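Local coordinates for QdtA (Thermoanaerobacterium thermosaccharolyticum, PDB 4ZU5), which is a WxcM-like member of the cupin superfamily, a mostly beta-sheet protein assembled as a dimer and modelled with bound thymidine, at residues Y3-I8 / I69-P74; I8-I13 / V59-N64. All blocks are in the same frame, centred on the assembly; numbering follows the deposited sequence.

Interaction 1 of 2, residues Y3-I8 / I69-P74; sequences YNVALI and IRLKIP
The backbone N of Tyr-3 meets a methyl group across this contact: Ile-73 CD1 lies 4.1 Å from Tyr-3 N, a van der Waals approach and not a polar bond. The same methyl also reaches the tyrosine ring, with Tyr-3 CD1 and Ile-73 CD1 4.2 Å apart. It comes to the ring obliquely, without the geometry of a stack. The isoleucine torsions explain its reach: CG1 stands between the backbone N and the carbonyl carbon (chi1 61°), and the extended chi2 of 178° carries CD1 outward to the N-terminal segment.

Further along, Val-5 and Leu-71 point their branches at one another tip to tip, and Val-5 CG1 to Leu-71 CD1, at 3.8 Å, is the closest approach between the two segments. Val-5 CG1 stands opposite the backbone N (chi1 175°), which puts this methyl, not CG2, on the leucine.

The pairing of Tyr-3 with Ile-73 and Val-5 with Leu-71 shows that the segments run in opposite senses, but the CA atoms of these pairs stay 8.1 Å and 8.7 Å apart, respectively. Such spacing is too wide for backbone pairing; it fits two sheets facing each other, as in the cupin beta-sandwich. Strand 5-9 is the outermost strand of one sheet within the chain, and strand 67-73 belongs to the other. Leu-2 packs on both Leu-71 and Ile-73, Val-95 packs on Val-5, and Tyr-128 of helix 125-136 lies against Ile-73.

With 157 Å² buried and a methyl group on at least one side of every touch, cohesion here rests on dispersion and the exclusion of water, without directional bonds between the two segments; each strand's register is set within its own sheet, Ala-6 with Tyr-90 and Arg-70 with Glu-98.

Interaction 2 of 2, residues I8-I13 / V59-N64; sequences IKFKDI and VLICLN
Phe-10 and Val-59 approach from opposite directions, and the valine arrives at the edge of the ring: Val-59 CG1 sits near the ring plane, 4.2 Å from Phe-10 CZ. Ile-61 meets the neighbouring ring carbon on a slanting course, with its CD1 4.2 Å from Phe-10 CE1. The ring therefore bridges two residues of strand 58-64 that project on the same side. One ring face has Ile-8 O 4.3 Å above it, offset toward the rim. A looser alkyl touch, Ile-8 CD1 to Val-59 CG2 at 4.3 Å, extends the patch.

The CA atoms of Ile-8 and Val-59 are 8.6 Å apart because strand 87-91 runs between strands 5-9 and 58-64 in one sheet; the side chains reach across it. Ile-23 of strand 18-24 touches both Phe-10 and Ile-61, and Tyr-38 of the second subunit packs on the same two residues.

Lys-9 curls back so that its NZ gives Phe-10 O a hydrogen bond of 3.0 Å, at a C=O...N angle of 168°, and it also bonds Ser-86 OG. The touches that join the end of strand 5-9 and the loop just after it to strand 58-64 are all carbon to carbon, an apolar joint.

Strand 5-9 serves both interactions, but with its two faces. Val-5 of interaction 1 looks into the space between the sheets, whereas Ile-8, three residues on and therefore on the other side, joins interaction 2, where Tyr-38 of the second subunit packs on Phe-10 and Ile-61. Interaction 1 thus connects opposite sheets and is only partly buried, with Tyr-3 exposed at one end; interaction 2 bridges over strand 87-91 within one sheet, and three of its four touching residues are buried. Both are apolar, and each includes an aromatic ring, Tyr-3 met obliquely and Phe-10 met by Val-59 at its edge. Their centres lie about 16 Å apart, yet Ile-69 CD1 and Leu-60 CD2 meet at 4.2 Å.

Interaction 1 of 2, residues Y3-I8 / I69-P74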
loop_
_atom_site.group_PDB
_atom_site.type_symbol
_atom_site.label_atom_id
_atom_site.label_comp_id
_atom_site.label_asym_id
_atom_site.label_seq_id
_atom_site.Cartn_x
_atom_site.Cartn_y
_atom_site.Cartn_z
ATOM N N TYR A 3 -6.044 24.416 3.611
ATOM C CA TYR A 3 -5.767 24.200 2.190
ATOM C C TYR A 3 -4.922 22.967 1.904
ATOM O O TYR A 3 -4.093 22.586 2.701
ATOM C CB TYR A 3 -5.035 25.402 1.617
ATOM C CG TYR A 3 -5.811 26.692 1.589
ATOM C CD1 TYR A 3 -5.434 27.779 2.371
ATOM C CD2 TYR A 3 -6.926 26.832 0.774
ATOM C CE1 TYR A 3 -6.156 28.962 2.348
ATOM C CE2 TYR A 3 -7.656 27.994 0.765
ATOM C CZ TYR A 3 -7.252 29.059 1.543
ATOM O OH TYR A 3 -7.990 30.194 1.475
ATOM N N ASN A 4 -5.077 22.410 0.710
ATOM C CA ASN A 4 -4.168 21.435 0.119
ATOM C C ASN A 4 -4.272 20.067 0.788
ATOM O O ASN A 4 -3.330 19.254 0.760
ATOM C CB ASN A 4 -2.722 21.929 0.062
ATOM C CG ASN A 4 -2.546 23.177 -0.802
ATOM O OD1 ASN A 4 -3.515 23.811 -1.304
ATOM N ND2 ASN A 4 -1.291 23.519 -1.021
ATOM N N VAL A 5 -5.435 19.811 1.344
ATOM C CA VAL A 5 -5.717 18.570 2.041
ATOM C C VAL A 5 -7.122 18.101 1.741
ATOM O O VAL A 5 -8.016 18.933 1.643
ATOM C CB VAL A 5 -5.532 18.795 3.564
ATOM C CG1 VAL A 5 -5.926 17.561 4.357
ATOM C CG2 VAL A 5 -4.080 19.106 3.841
ATOM N N ALA A 6 -7.359 16.787 1.666
ATOM C CA ALA A 6 -8.707 16.255 1.512
ATOM C C ALA A 6 -8.744 14.845 2.041
ATOM O O ALA A 6 -7.742 14.143 2.035
ATOM C CB ALA A 6 -9.186 16.216 0.075
ATOM N N LEU A 7 -9.955 14.470 2.398
ATOM C CA LEU A 7 -10.316 13.083 2.612
ATOM C C LEU A 7 -10.921 12.510 1.369
ATOM O O LEU A 7 -11.967 12.963 0.860
ATOM C CB LEU A 7 -11.264 12.973 3.793
ATOM C CG LEU A 7 -10.563 13.272 5.102
ATOM C CD1 LEU A 7 -11.661 13.467 6.143
ATOM C CD2 LEU A 7 -9.604 12.196 5.557
ATOM N N ILE A 8 -10.358 11.395 0.951
ATOM C CA ILE A 8 -10.799 10.716 -0.230
ATOM C C ILE A 8 -11.385 9.357 0.128
ATOM O O ILE A 8 -10.820 8.635 0.947
ATOM C CB ILE A 8 -9.619 10.482 -1.157
ATOM C CG1 ILE A 8 -9.169 11.782 -1.808
ATOM C CG2 ILE A 8 -10.049 9.567 -2.297
ATOM C CD1 ILE A 8 -7.898 11.467 -2.608
ATOM N N ILE A 69 -2.817 12.290 12.437
ATOM C CA ILE A 69 -1.983 13.076 11.574
ATOM C C ILE A 69 -2.209 14.525 11.943
ATOM O O ILE A 69 -3.341 15.017 11.859
ATOM C CB ILE A 69 -2.356 12.972 10.075
ATOM C CG1 ILE A 69 -2.577 11.544 9.624
ATOM C CG2 ILE A 69 -1.315 13.696 9.251
ATOM C CD1 ILE A 69 -1.483 10.583 10.009
ATOM N N ARG A 70 -1.143 15.177 12.373
ATOM C CA ARG A 70 -1.193 16.619 12.651
ATOM C C ARG A 70 -0.756 17.336 11.388
ATOM O O ARG A 70 0.368 17.183 10.946
ATOM C CB ARG A 70 -0.280 16.976 13.833
ATOM C CG ARG A 70 -0.040 18.465 14.079
ATOM C CD ARG A 70 0.879 18.747 15.297
ATOM N NE ARG A 70 0.383 18.146 16.535
ATOM C CZ ARG A 70 0.914 17.093 17.148
ATOM N NH1 ARG A 70 1.985 16.473 16.682
ATOM N NH2 ARG A 70 0.327 16.610 18.214
ATOM N N LEU A 71 -1.671 18.111 10.808
ATOM C CA LEU A 71 -1.431 18.874 9.619
ATOM C C LEU A 71 -1.348 20.338 10.006
ATOM O O LEU A 71 -2.187 20.847 10.756
ATOM C CB LEU A 71 -2.584 18.727 8.620
ATOM C CG LEU A 71 -2.933 17.269 8.331
ATOM C CD1 LEU A 71 -4.337 17.145 7.752
ATOM C CD2 LEU A 71 -1.895 16.740 7.386
ATOM N N LYS A 72 -0.382 21.028 9.427
ATOM C CA LYS A 72 -0.345 22.451 9.647
ATOM C C LYS A 72 0.223 23.277 8.520
ATOM O O LYS A 72 1.100 22.866 7.766
ATOM C CB LYS A 72 0.340 22.715 10.987
ATOM C CG LYS A 72 1.675 23.405 10.967
ATOM C CD LYS A 72 2.401 22.979 12.233
ATOM C CE LYS A 72 2.412 24.078 13.287
ATOM N NZ LYS A 72 3.255 23.551 14.395
ATOM N N ILE A 73 -0.336 24.473 8.395
ATOM C CA ILE A 73 0.182 25.487 7.540
ATOM C C ILE A 73 0.191 26.721 8.450
ATOM O O ILE A 73 -0.347 26.687 9.561
ATOM C CB ILE A 73 -0.739 25.715 6.314
ATOM C CG1 ILE A 73 -2.157 26.164 6.712
ATOM C CG2 ILE A 73 -0.890 24.413 5.551
ATOM C CD1 ILE A 73 -3.093 26.440 5.537
ATOM N N PRO A 74 0.691 27.830 7.936
ATOM C CA PRO A 74 0.763 28.983 8.824
ATOM C C PRO A 74 -0.615 29.353 9.371
ATOM O O PRO A 74 -1.609 29.387 8.635
ATOM C CB PRO A 74 1.354 30.064 7.922
ATOM C CG PRO A 74 2.209 29.283 6.980
ATOM C CD PRO A 74 1.356 28.089 6.653
#

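Interaction 2 of 2, residues I8-I13 / V59-N64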
loop_
_atom_site.group_PDB
_atom_site.type_symbol
_atom_site.label_atom_id
_atom_site.label_comp_id
_atom_site.label_asym_id
_atom_site.label_seq_id
_atom_site.Cartn_x
_atom_site.Cartn_y
_atom_site.Cartn_z
ATOM N N ILE A 8 -10.358 11.395 0.951
ATOM C CA ILE A 8 -10.799 10.716 -0.230
ATOM C C ILE A 8 -11.385 9.357 0.128
ATOM O O ILE A 8 -10.820 8.635 0.947
ATOM C CB ILE A 8 -9.619 10.482 -1.157
ATOM C CG1 ILE A 8 -9.169 11.782 -1.808
ATOM C CG2 ILE A 8 -10.049 9.567 -2.297
ATOM C CD1 ILE A 8 -7.898 11.467 -2.608
ATOM N N LYS A 9 -12.518 9.031 -0.454
ATOM C CA LYS A 9 -13.198 7.801 -0.105
ATOM C C LYS A 9 -12.996 6.812 -1.217
ATOM O O LYS A 9 -13.182 7.101 -2.384
ATOM C CB LYS A 9 -14.702 8.049 0.172
ATOM C CG LYS A 9 -15.520 6.803 0.524
ATOM C CD LYS A 9 -15.278 6.477 1.989
ATOM C CE LYS A 9 -16.184 5.378 2.495
ATOM N NZ LYS A 9 -15.801 4.130 1.824
ATOM N N PHE A 10 -12.571 5.618 -0.845
ATOM C CA PHE A 10 -12.360 4.526 -1.767
ATOM C C PHE A 10 -13.505 3.513 -1.656
ATOM O O PHE A 10 -14.257 3.540 -0.692
ATOM C CB PHE A 10 -11.004 3.869 -1.440
ATOM C CG PHE A 10 -9.848 4.817 -1.526
ATOM C CD1 PHE A 10 -8.979 4.978 -0.458
ATOM C CD2 PHE A 10 -9.634 5.559 -2.655
ATOM C CE1 PHE A 10 -7.900 5.851 -0.532
ATOM C CE2 PHE A 10 -8.583 6.462 -2.743
ATOM C CZ PHE A 10 -7.714 6.612 -1.684
ATOM N N LYS A 11 -13.608 2.652 -2.669
ATOM C CA LYS A 11 -14.487 1.510 -2.680
ATOM C C LYS A 11 -14.004 0.544 -1.601
ATOM O O LYS A 11 -12.801 0.292 -1.450
ATOM C CB LYS A 11 -14.393 0.855 -4.051
ATOM C CG LYS A 11 -15.549 -0.075 -4.361
ATOM C CD LYS A 11 -15.631 -0.432 -5.850
ATOM C CE LYS A 11 -16.900 -1.254 -6.111
ATOM N NZ LYS A 11 -17.033 -1.796 -7.500
ATOM N N ASP A 12 -14.951 0.011 -0.827
ATOM C CA ASP A 12 -14.711 -1.059 0.153
ATOM C C ASP A 12 -15.545 -2.273 -0.243
ATOM O O ASP A 12 -16.746 -2.282 -0.013
ATOM C CB ASP A 12 -15.140 -0.591 1.538
ATOM C CG ASP A 12 -14.951 -1.660 2.600
ATOM O OD1 ASP A 12 -14.327 -2.693 2.307
ATOM O OD2 ASP A 12 -15.416 -1.454 3.731
ATOM N N ILE A 13 -14.948 -3.251 -0.904
ATOM C CA ILE A 13 -15.650 -4.459 -1.288
ATOM C C ILE A 13 -15.686 -5.402 -0.090
ATOM O O ILE A 13 -14.667 -5.964 0.310
ATOM C CB ILE A 13 -14.958 -5.074 -2.490
ATOM C CG1 ILE A 13 -15.088 -4.096 -3.661
ATOM C CG2 ILE A 13 -15.506 -6.463 -2.802
ATOM C CD1 ILE A 13 -14.372 -4.555 -4.900
ATOM N N VAL A 59 -1.060 10.449 -0.669
ATOM C CA VAL A 59 -2.255 10.012 0.016
ATOM C C VAL A 59 -1.831 9.076 1.118
ATOM O O VAL A 59 -1.162 8.101 0.877
ATOM C CB VAL A 59 -3.205 9.327 -0.963
ATOM C CG1 VAL A 59 -4.377 8.653 -0.280
ATOM C CG2 VAL A 59 -3.746 10.365 -1.956
ATOM N N LEU A 60 -2.304 9.348 2.317
ATOM C CA LEU A 60 -2.015 8.509 3.470
ATOM C C LEU A 60 -3.228 7.655 3.803
ATOM O O LEU A 60 -4.374 8.134 3.803
ATOM C CB LEU A 60 -1.669 9.380 4.693
ATOM C CG LEU A 60 -0.263 9.968 4.833
ATOM C CD1 LEU A 60 0.183 10.740 3.591
ATOM C CD2 LEU A 60 -0.132 10.883 6.041
ATOM N N ILE A 61 -3.002 6.405 4.164
ATOM C CA ILE A 61 -4.116 5.493 4.506
ATOM C C ILE A 61 -3.711 4.582 5.647
ATOM O O ILE A 61 -2.634 3.979 5.616
ATOM C CB ILE A 61 -4.509 4.568 3.302
ATOM C CG1 ILE A 61 -4.559 5.364 2.003
ATOM C CG2 ILE A 61 -5.826 3.828 3.544
ATOM C CD1 ILE A 61 -4.149 4.567 0.790
ATOM N N CYS A 62 -4.581 4.467 6.643
ATOM C CA CYS A 62 -4.299 3.604 7.797
ATOM C C CYS A 62 -5.023 2.293 7.621
ATOM O O CYS A 62 -6.259 2.277 7.530
ATOM C CB CYS A 62 -4.731 4.302 9.067
ATOM S SG CYS A 62 -4.538 3.147 10.446
ATOM N N LEU A 63 -4.262 1.222 7.340
ATOM C CA LEU A 63 -4.795 -0.043 6.848
ATOM C C LEU A 63 -5.198 -0.948 8.020
ATOM O O LEU A 63 -5.925 -1.903 7.838
ATOM C CB LEU A 63 -3.763 -0.776 5.961
ATOM C CG LEU A 63 -3.390 0.015 4.694
ATOM C CD1 LEU A 63 -2.600 -0.860 3.733
ATOM C CD2 LEU A 63 -4.614 0.534 3.983
ATOM N N ASN A 64 -4.736 -0.596 9.213
ATOM C CA ASN A 64 -5.052 -1.366 10.411
ATOM C C ASN A 64 -4.764 -0.468 11.617
ATOM O O ASN A 64 -3.816 0.340 11.617
ATOM C CB ASN A 64 -4.178 -2.600 10.530
ATOM C CG ASN A 64 -4.671 -3.528 11.621
ATOM O OD1 ASN A 64 -5.848 -3.924 11.670
ATOM N ND2 ASN A 64 -3.771 -3.848 12.520
#